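M152 protein (Murid herpesvirus 1, PDB 4G59) is an MHC class I-like viral glycoprotein, probably an immunoevasin that binds host MHC-like ligands and thereby shields infected cells from immune recognition. Local coordinates at residues C108-M113 against T120-D125; T22-S27 against V96-C101; F35-N40 against F48-S53. One frame throughout, in Å; residues are numbered along the deposited sequence.

Contact 1: residues C108-M113 against T120-D125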
loop_
_atom_site.group_PDB
_atom_site.type_symbol
_atom_site.label_atom_id
_atom_site.label_comp_id
_atom_site.label_asym_id
_atom_site.label_seq_id
_atom_site.Cartn_x
_atom_site.Cartn_y
_atom_site.Cartn_z
ATOM N N CYS B 108 3.472 25.391 -0.562
ATOM C CA CYS B 108 3.376 24.013 -1.037
ATOM C C CYS B 108 4.700 23.440 -1.461
ATOM O O CYS B 108 5.584 24.155 -1.923
ATOM C CB CYS B 108 2.378 23.882 -2.182
ATOM S SG CYS B 108 0.714 23.641 -1.614
ATOM N N THR B 109 4.834 22.135 -1.279
ATOM C CA THR B 109 5.867 21.367 -1.960
ATOM C C THR B 109 5.154 20.316 -2.807
ATOM O O THR B 109 4.265 19.610 -2.319
ATOM C CB THR B 109 6.829 20.693 -0.976
ATOM O OG1 THR B 109 7.611 21.696 -0.324
ATOM C CG2 THR B 109 7.768 19.764 -1.712
ATOM N N VAL B 110 5.531 20.217 -4.078
ATOM C CA VAL B 110 4.901 19.243 -4.967
ATOM C C VAL B 110 5.885 18.140 -5.335
ATOM O O VAL B 110 6.979 18.408 -5.845
ATOM C CB VAL B 110 4.340 19.918 -6.234
ATOM C CG1 VAL B 110 3.534 18.932 -7.082
ATOM C CG2 VAL B 110 3.480 21.108 -5.847
ATOM N N LEU B 111 5.498 16.894 -5.071
ATOM C CA LEU B 111 6.304 15.752 -5.489
ATOM C C LEU B 111 5.592 14.964 -6.582
ATOM O O LEU B 111 4.365 14.842 -6.566
ATOM C CB LEU B 111 6.585 14.833 -4.304
ATOM C CG LEU B 111 7.398 15.403 -3.157
ATOM C CD1 LEU B 111 7.392 14.422 -1.990
ATOM C CD2 LEU B 111 8.797 15.641 -3.624
ATOM N N GLN B 112 6.370 14.416 -7.509
ATOM C CA GLN B 112 5.848 13.594 -8.601
ATOM C C GLN B 112 6.569 12.259 -8.524
ATOM O O GLN B 112 7.807 12.231 -8.486
ATOM C CB GLN B 112 6.135 14.256 -9.959
ATOM C CG GLN B 112 5.476 13.591 -11.181
ATOM C CD GLN B 112 5.966 14.178 -12.517
ATOM O OE1 GLN B 112 6.668 15.197 -12.549
ATOM N NE2 GLN B 112 5.608 13.525 -13.615
ATOM N N MET B 113 5.811 11.160 -8.484
ATOM C CA MET B 113 6.425 9.837 -8.469
ATOM C C MET B 113 5.898 8.913 -9.561
ATOM O O MET B 113 4.695 8.905 -9.865
ATOM C CB MET B 113 6.274 9.160 -7.103
ATOM C CG MET B 113 6.938 9.888 -5.964
ATOM S SD MET B 113 5.801 11.020 -5.136
ATOM C CE MET B 113 6.441 10.893 -3.453
ATOM N N THR B 120 10.514 14.497 -9.567
ATOM C CA THR B 120 10.634 15.944 -9.427
ATOM C C THR B 120 10.160 16.471 -8.068
ATOM O O THR B 120 9.180 15.963 -7.501
ATOM C CB THR B 120 9.824 16.677 -10.515
ATOM O OG1 THR B 120 8.452 16.279 -10.443
ATOM C CG2 THR B 120 10.343 16.372 -11.896
ATOM N N ARG B 121 10.853 17.491 -7.556
ATOM C CA ARG B 121 10.395 18.227 -6.381
ATOM C C ARG B 121 10.233 19.707 -6.739
ATOM O O ARG B 121 11.198 20.363 -7.159
ATOM C CB ARG B 121 11.375 18.082 -5.208
ATOM C CG ARG B 121 10.757 18.476 -3.875
ATOM C CD ARG B 121 11.754 18.909 -2.813
ATOM N NE ARG B 121 12.741 17.888 -2.484
ATOM C CZ ARG B 121 14.006 17.929 -2.893
ATOM N NH1 ARG B 121 14.426 18.942 -3.647
ATOM N NH2 ARG B 121 14.855 16.965 -2.557
ATOM N N TYR B 122 9.017 20.227 -6.585
ATOM C CA TYR B 122 8.732 21.627 -6.896
ATOM C C TYR B 122 8.474 22.410 -5.616
ATOM O O TYR B 122 7.532 22.109 -4.855
ATOM C CB TYR B 122 7.548 21.743 -7.862
ATOM C CG TYR B 122 7.030 23.145 -8.085
ATOM C CD1 TYR B 122 7.875 24.163 -8.512
ATOM C CD2 TYR B 122 5.687 23.448 -7.896
ATOM C CE1 TYR B 122 7.402 25.445 -8.728
ATOM C CE2 TYR B 122 5.201 24.737 -8.112
ATOM C CZ TYR B 122 6.072 25.727 -8.522
ATOM O OH TYR B 122 5.602 27.000 -8.739
ATOM N N THR B 123 9.356 23.372 -5.368
ATOM C CA THR B 123 9.219 24.353 -4.305
ATOM C C THR B 123 9.111 25.687 -5.027
ATOM O O THR B 123 9.749 25.876 -6.067
ATOM C CB THR B 123 10.448 24.346 -3.375
ATOM O OG1 THR B 123 11.526 23.625 -3.991
ATOM C CG2 THR B 123 10.105 23.677 -2.072
ATOM N N VAL B 124 8.304 26.607 -4.509
ATOM C CA VAL B 124 8.072 27.865 -5.224
ATOM C C VAL B 124 9.282 28.815 -5.152
ATOM O O VAL B 124 9.495 29.641 -6.050
ATOM C CB VAL B 124 6.783 28.562 -4.750
ATOM C CG1 VAL B 124 7.026 29.289 -3.426
ATOM C CG2 VAL B 124 6.251 29.517 -5.820
ATOM N N ASP B 125 10.078 28.680 -4.092
ATOM C CA ASP B 125 11.308 29.450 -3.973
ATOM C C ASP B 125 12.342 28.948 -4.976
ATOM O O ASP B 125 12.839 29.726 -5.790
ATOM C CB ASP B 125 11.850 29.459 -2.531
ATOM C CG ASP B 125 12.385 28.110 -2.083
ATOM O OD1 ASP B 125 11.888 27.077 -2.573
ATOM O OD2 ASP B 125 13.307 28.084 -1.239
HETATM O O HOH W 1 7.111 17.852 -8.466
#

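Contact 2: residues T22-S27 against V96-C101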
loop_
_atom_site.group_PDB
_atom_site.type_symbol
_atom_site.label_atom_id
_atom_site.label_comp_id
_atom_site.label_asym_id
_atom_site.label_seq_id
_atom_site.Cartn_x
_atom_site.Cartn_y
_atom_site.Cartn_z
ATOM N N THR B 22 0.198 20.928 8.465
ATOM C CA THR B 22 0.684 20.663 7.120
ATOM C C THR B 22 -0.117 19.519 6.508
ATOM O O THR B 22 0.044 18.359 6.883
ATOM C CB THR B 22 2.185 20.344 7.116
ATOM O OG1 THR B 22 2.886 21.357 7.853
ATOM C CG2 THR B 22 2.710 20.305 5.690
ATOM N N ALA B 23 -0.996 19.874 5.575
ATOM C CA ALA B 23 -1.862 18.906 4.895
ATOM C C ALA B 23 -1.204 18.388 3.632
ATOM O O ALA B 23 -0.724 19.179 2.818
ATOM C CB ALA B 23 -3.195 19.541 4.543
ATOM N N THR B 24 -1.196 17.066 3.459
ATOM C CA THR B 24 -0.674 16.467 2.234
ATOM C C THR B 24 -1.819 15.966 1.357
ATOM O O THR B 24 -2.579 15.079 1.783
ATOM C CB THR B 24 0.284 15.312 2.545
ATOM O OG1 THR B 24 1.442 15.834 3.197
ATOM C CG2 THR B 24 0.743 14.636 1.267
ATOM N N PHE B 25 -1.950 16.525 0.144
ATOM C CA PHE B 25 -2.991 16.090 -0.788
ATOM C C PHE B 25 -2.350 15.155 -1.793
ATOM O O PHE B 25 -1.437 15.569 -2.536
ATOM C CB PHE B 25 -3.607 17.278 -1.519
ATOM C CG PHE B 25 -4.364 18.229 -0.625
ATOM C CD1 PHE B 25 -5.745 18.178 -0.553
ATOM C CD2 PHE B 25 -3.697 19.177 0.149
ATOM C CE1 PHE B 25 -6.449 19.041 0.266
ATOM C CE2 PHE B 25 -4.410 20.046 0.977
ATOM C CZ PHE B 25 -5.786 19.969 1.036
ATOM N N ILE B 26 -2.800 13.900 -1.828
ATOM C CA ILE B 26 -2.183 12.938 -2.743
ATOM C C ILE B 26 -3.130 12.487 -3.846
ATOM O O ILE B 26 -4.296 12.157 -3.583
ATOM C CB ILE B 26 -1.597 11.717 -2.017
ATOM C CG1 ILE B 26 -0.390 12.138 -1.174
ATOM C CG2 ILE B 26 -1.107 10.684 -3.002
ATOM C CD1 ILE B 26 0.009 11.114 -0.146
ATOM N N SER B 27 -2.633 12.497 -5.084
ATOM C CA SER B 27 -3.418 12.036 -6.217
ATOM C C SER B 27 -2.638 11.026 -7.040
ATOM O O SER B 27 -1.526 11.301 -7.547
ATOM C CB SER B 27 -3.903 13.203 -7.069
ATOM O OG SER B 27 -5.007 13.821 -6.456
ATOM N N VAL B 96 1.930 9.497 -9.567
ATOM C CA VAL B 96 1.393 10.137 -8.353
ATOM C C VAL B 96 1.842 11.587 -8.243
ATOM O O VAL B 96 3.009 11.905 -8.497
ATOM C CB VAL B 96 1.805 9.386 -7.034
ATOM C CG1 VAL B 96 1.105 9.994 -5.802
ATOM C CG2 VAL B 96 1.511 7.913 -7.126
ATOM N N PHE B 97 0.926 12.459 -7.834
ATOM C CA PHE B 97 1.303 13.814 -7.417
ATOM C C PHE B 97 0.998 14.047 -5.947
ATOM O O PHE B 97 -0.112 13.775 -5.473
ATOM C CB PHE B 97 0.607 14.873 -8.280
ATOM C CG PHE B 97 1.269 15.070 -9.608
ATOM C CD1 PHE B 97 2.293 16.013 -9.756
ATOM C CD2 PHE B 97 0.913 14.291 -10.707
ATOM C CE1 PHE B 97 2.932 16.196 -10.970
ATOM C CE2 PHE B 97 1.569 14.478 -11.934
ATOM C CZ PHE B 97 2.576 15.439 -12.056
ATOM N N GLU B 98 1.987 14.573 -5.237
ATOM C CA GLU B 98 1.867 14.815 -3.808
ATOM C C GLU B 98 2.049 16.303 -3.508
ATOM O O GLU B 98 3.122 16.866 -3.775
ATOM C CB GLU B 98 2.944 14.017 -3.106
ATOM C CG GLU B 98 2.822 13.950 -1.625
ATOM C CD GLU B 98 3.568 12.760 -1.076
ATOM O OE1 GLU B 98 3.410 11.651 -1.646
ATOM O OE2 GLU B 98 4.318 12.950 -0.095
ATOM N N TYR B 99 1.009 16.944 -2.973
ATOM C CA TYR B 99 1.100 18.342 -2.559
ATOM C C TYR B 99 1.195 18.450 -1.040
ATOM O O TYR B 99 0.219 18.200 -0.334
ATOM C CB TYR B 99 -0.124 19.122 -3.041
ATOM C CG TYR B 99 -0.314 19.131 -4.543
ATOM C CD1 TYR B 99 0.127 20.202 -5.320
ATOM C CD2 TYR B 99 -0.938 18.073 -5.182
ATOM C CE1 TYR B 99 -0.063 20.206 -6.703
ATOM C CE2 TYR B 99 -1.130 18.068 -6.533
ATOM C CZ TYR B 99 -0.698 19.132 -7.299
ATOM O OH TYR B 99 -0.911 19.097 -8.656
ATOM N N ARG B 100 2.366 18.808 -0.523
ATOM C CA ARG B 100 2.497 18.975 0.915
ATOM C C ARG B 100 2.371 20.461 1.234
ATOM O O ARG B 100 3.282 21.241 0.926
ATOM C CB ARG B 100 3.821 18.415 1.412
ATOM C CG ARG B 100 3.903 18.329 2.919
ATOM C CD ARG B 100 5.013 17.388 3.371
ATOM N NE ARG B 100 5.477 17.695 4.722
ATOM C CZ ARG B 100 6.337 18.671 4.991
ATOM N NH1 ARG B 100 6.810 19.425 4.004
ATOM N NH2 ARG B 100 6.721 18.901 6.237
ATOM N N CYS B 101 1.241 20.861 1.826
ATOM C CA CYS B 101 0.947 22.295 1.987
ATOM C C CYS B 101 0.855 22.760 3.435
ATOM O O CYS B 101 0.159 22.144 4.242
ATOM C CB CYS B 101 -0.360 22.675 1.284
ATOM S SG CYS B 101 -0.422 22.380 -0.490
#

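Contact 3: residues F35-N40 against F48-S53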
loop_
_atom_site.group_PDB
_atom_site.type_symbol
_atom_site.label_atom_id
_atom_site.label_comp_id
_atom_site.label_asym_id
_atom_site.label_seq_id
_atom_site.Cartn_x
_atom_site.Cartn_y
_atom_site.Cartn_z
ATOM N N PHE B 35 -8.694 7.186 -10.113
ATOM C CA PHE B 35 -7.825 7.924 -9.211
ATOM C C PHE B 35 -8.062 7.515 -7.755
ATOM O O PHE B 35 -9.190 7.208 -7.346
ATOM C CB PHE B 35 -8.052 9.446 -9.349
ATOM C CG PHE B 35 -7.697 10.008 -10.708
ATOM C CD1 PHE B 35 -6.522 10.725 -10.888
ATOM C CD2 PHE B 35 -8.544 9.830 -11.801
ATOM C CE1 PHE B 35 -6.192 11.245 -12.144
ATOM C CE2 PHE B 35 -8.222 10.353 -13.067
ATOM C CZ PHE B 35 -7.055 11.053 -13.237
ATOM N N ARG B 36 -6.991 7.494 -6.972
ATOM C CA ARG B 36 -7.153 7.411 -5.536
ATOM C C ARG B 36 -6.687 8.757 -5.003
ATOM O O ARG B 36 -5.535 9.149 -5.221
ATOM C CB ARG B 36 -6.336 6.268 -4.938
ATOM C CG ARG B 36 -6.603 6.018 -3.430
ATOM C CD ARG B 36 -5.447 5.264 -2.772
ATOM N NE ARG B 36 -4.240 6.074 -2.871
ATOM C CZ ARG B 36 -3.007 5.586 -2.947
ATOM N NH1 ARG B 36 -2.822 4.270 -2.921
ATOM N NH2 ARG B 36 -1.959 6.417 -3.050
ATOM N N HIS B 37 -7.588 9.482 -4.348
ATOM C CA HIS B 37 -7.226 10.740 -3.698
ATOM C C HIS B 37 -7.224 10.561 -2.170
ATOM O O HIS B 37 -8.011 9.780 -1.617
ATOM C CB HIS B 37 -8.208 11.862 -4.085
ATOM C CG HIS B 37 -8.340 12.089 -5.564
ATOM N ND1 HIS B 37 -7.337 12.652 -6.331
ATOM C CD2 HIS B 37 -9.382 11.875 -6.407
ATOM C CE1 HIS B 37 -7.753 12.760 -7.581
ATOM N NE2 HIS B 37 -8.987 12.291 -7.655
ATOM N N SER B 38 -6.340 11.286 -1.488
ATOM C CA SER B 38 -6.277 11.207 -0.032
ATOM C C SER B 38 -5.668 12.460 0.560
ATOM O O SER B 38 -4.778 13.080 -0.038
ATOM C CB SER B 38 -5.429 10.028 0.415
ATOM O OG SER B 38 -4.097 10.257 0.008
ATOM N N ILE B 39 -6.156 12.836 1.738
ATOM C CA ILE B 39 -5.527 13.918 2.500
ATOM C C ILE B 39 -5.049 13.377 3.849
ATOM O O ILE B 39 -5.725 12.534 4.464
ATOM C CB ILE B 39 -6.510 15.045 2.773
ATOM C CG1 ILE B 39 -7.123 15.548 1.471
ATOM C CG2 ILE B 39 -5.827 16.167 3.534
ATOM C CD1 ILE B 39 -8.448 16.246 1.678
ATOM N N ASN B 40 -3.892 13.858 4.311
ATOM C CA ASN B 40 -3.455 13.544 5.662
ATOM C C ASN B 40 -2.698 14.718 6.262
ATOM O O ASN B 40 -2.316 15.649 5.548
ATOM C CB ASN B 40 -2.628 12.245 5.696
ATOM C CG ASN B 40 -1.302 12.374 4.960
ATOM O OD1 ASN B 40 -0.275 12.745 5.560
ATOM N ND2 ASN B 40 -1.303 12.054 3.652
ATOM N N PHE B 48 -8.986 11.723 4.927
ATOM C CA PHE B 48 -9.942 11.620 3.835
ATOM C C PHE B 48 -9.335 10.819 2.701
ATOM O O PHE B 48 -8.159 11.016 2.344
ATOM C CB PHE B 48 -10.346 12.997 3.344
ATOM C CG PHE B 48 -11.327 12.963 2.215
ATOM C CD1 PHE B 48 -12.669 12.670 2.453
ATOM C CD2 PHE B 48 -10.921 13.231 0.909
ATOM C CE1 PHE B 48 -13.593 12.640 1.406
ATOM C CE2 PHE B 48 -11.831 13.197 -0.132
ATOM C CZ PHE B 48 -13.170 12.901 0.120
ATOM N N ARG B 49 -10.124 9.904 2.141
ATOM C CA ARG B 49 -9.643 9.104 1.026
ATOM C C ARG B 49 -10.761 8.707 0.084
ATOM O O ARG B 49 -11.861 8.297 0.508
ATOM C CB ARG B 49 -8.880 7.852 1.494
ATOM C CG ARG B 49 -8.205 7.094 0.335
ATOM C CD ARG B 49 -7.863 5.650 0.692
ATOM N NE ARG B 49 -6.788 5.498 1.682
ATOM C CZ ARG B 49 -6.429 4.328 2.230
ATOM N NH1 ARG B 49 -7.066 3.196 1.903
ATOM N NH2 ARG B 49 -5.435 4.286 3.121
ATOM N N ILE B 50 -10.468 8.828 -1.202
ATOM C CA ILE B 50 -11.347 8.321 -2.238
ATOM C C ILE B 50 -10.597 7.221 -2.952
ATOM O O ILE B 50 -9.575 7.495 -3.607
ATOM C CB ILE B 50 -11.685 9.392 -3.288
ATOM C CG1 ILE B 50 -12.093 10.703 -2.614
ATOM C CG2 ILE B 50 -12.775 8.877 -4.221
ATOM C CD1 ILE B 50 -12.451 11.812 -3.569
ATOM N N GLU B 51 -11.097 5.991 -2.838
ATOM C CA GLU B 51 -10.517 4.866 -3.569
ATOM C C GLU B 51 -10.814 4.983 -5.059
ATOM O O GLU B 51 -11.775 5.648 -5.455
ATOM C CB GLU B 51 -11.084 3.551 -3.049
ATOM C CG GLU B 51 -10.846 3.315 -1.563
ATOM C CD GLU B 51 -9.409 2.980 -1.232
ATOM O OE1 GLU B 51 -8.543 3.056 -2.136
ATOM O OE2 GLU B 51 -9.147 2.631 -0.066
ATOM N N ALA B 52 -9.999 4.337 -5.889
ATOM C CA ALA B 52 -10.225 4.366 -7.329
ATOM C C ALA B 52 -11.571 3.741 -7.662
ATOM O O ALA B 52 -12.185 4.087 -8.659
ATOM C CB ALA B 52 -9.103 3.668 -8.063
ATOM N N SER B 53 -12.033 2.828 -6.813
ATOM C CA SER B 53 -13.359 2.234 -6.954
ATOM C C SER B 53 -14.502 3.244 -6.797
ATOM O O SER B 53 -15.660 2.906 -7.026
ATOM C CB SER B 53 -13.539 1.140 -5.905
ATOM O OG SER B 53 -13.640 1.714 -4.615
#

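Contact 1: residues C108-M113 against T120-D125
The phenol ring of Tyr122 meets Val110 at its edge: Val110 CG2 lies near the ring plane, 3.8 Å from Tyr122 CD2. With CG anti to the backbone N (chi1 171°), the ring of Tyr122 is carried out beside its own carbonyl carbon, and the two side chains are skewed to each other. Their backbones are joined reciprocally, Val110 N to Tyr122 O at 2.9 Å and Tyr122 N to Val110 O at 2.8 Å, both nearly straight. A water 2.7 Å from Val110 O and 2.9 Å from Thr120 OG1 could bridge them, though other acceptors compete for its protons; Val110 O also receives a CA-H contact from Arg121. Strands 106-114 and 117-123 form a beta hairpin near one end of the large sheet in the MHC class I-like domain. At the next hydrogen-bonded pair, Gln112 N reaches Thr120 O at 3.2 Å in a more bent bond. The opposite face of the hairpin carries Leu111, Thr109 and Arg121, all pointing the same way. The aliphatic root of Arg121 does the touching: its CG packs 3.5 Å from Leu111 CD2 and 3.9 Å from Thr109 CG2, while its charged end forms a salt bridge with Glu129.

Contact 2: residues T22-S27 against V96-C101
Thr22 sets its methyl over one face of the Arg100 guanidinium, its CG2 3.9 Å from that plane and displaced from the group's centre. The same methyl lies 3.6 Å from Arg100 CG, on an arm that runs extended from CG to NE and also passes Thr24 OG1. With OG1 beside its backbone N (chi1 -66°), Thr24 has CG2 anti to that N, which brings the methyl to 3.6 Å from Glu98 CG. Ile26 and Glu98 instead lie alongside one another, Ile26 CG1 3.7 Å from Glu98 CG, and Ile26 CG2 slants across Val96 CG1. On the other face, Phe25 and Tyr99 come close at their CB atoms; the Tyr99 ring presents its edge, in plane, to Phe25 O, with CD2 at 3.7 Å. Between the two faces, the backbones are joined by six hydrogen bonds, two for each of the pairs Ala23-Cys101, Phe25-Tyr99 and Ser27-Phe97. The two strands belong to the floor of the MHC-like platform. Strand 34-40 flanks 22-27 and strand 106-114 flanks 96-101, while helix 68-89 covers the aromatic face: Phe73 meets the rings of both Phe25 and Tyr99, Phe80 stands edge-to-face with Phe97, and Gln77 bonds to Tyr99 OH.

Contact 3: residues F35-N40 against F48-S53
The carbonyl oxygen of His37 is gripped from the partner strand by Ile50 N at 2.7 Å, with a CA-H contact from Arg49 CA at 3.2 Å; Arg49 CG also packs against it. The return bond, His37 N to Ile50 O, is more bent (138°). Further along, Ile39 N donates to Phe48 O at 2.8 Å, whereas Phe48 N to Ile39 O is weak. Strands 34-40 and 48-50 thus make a beta hairpin of the platform sheet, next to strand 22-31. On the face turned to helix 68-89, Ile39 CD1 approaches the Phe48 ring at CD2, 4.0 Å away, and Ile50 CD1 leans toward His37 CD2. The His37 imidazole stacks on Phe74 and is bonded at both nitrogens, to Ser27 and Glu78, so its rotation is fixed. The other face is charged. Arg49 NH1 meets Glu51 OE2 at 2.9 Å on the syn side, with the oxygen in the guanidinium plane but the nitrogen tilted 28° out of the carboxylate plane; Lys57 takes the same oxygen and Asp46 holds Arg49 NE. Arg36 lays its CG and CD beside Glu51 OE1. Salt-bridged twice, and with Glu51 OE1 5.3 Å from Arg36 NE, this carboxylate probably stays ionised and balances the positive charge.

All three contacts are antiparallel pairings in one eight-stranded sheet. Contact 2 is the most buried; contacts 1 and 3 are partly buried hairpins to its two sides, about 20 Å apart between centres and not touching. Each hairpin adjoins contact 2 through a neighbouring strand: the Cys101-Cys108 disulfide ties 96-101 to 108-113, and Ser27 with His37 links 22-27 to 35-40. Contact 2 is the long-range closure, joining strands separated by helix 68-89, whereas the hairpins join chain neighbours. Chemistry follows place: a full ladder with aromatic packing in contact 2, a tyrosine-valine pair and an arginine's aliphatic part in contact 1, and a salt-bridge cluster on one face of contact 3, whose Ser53 packs against another protein chain.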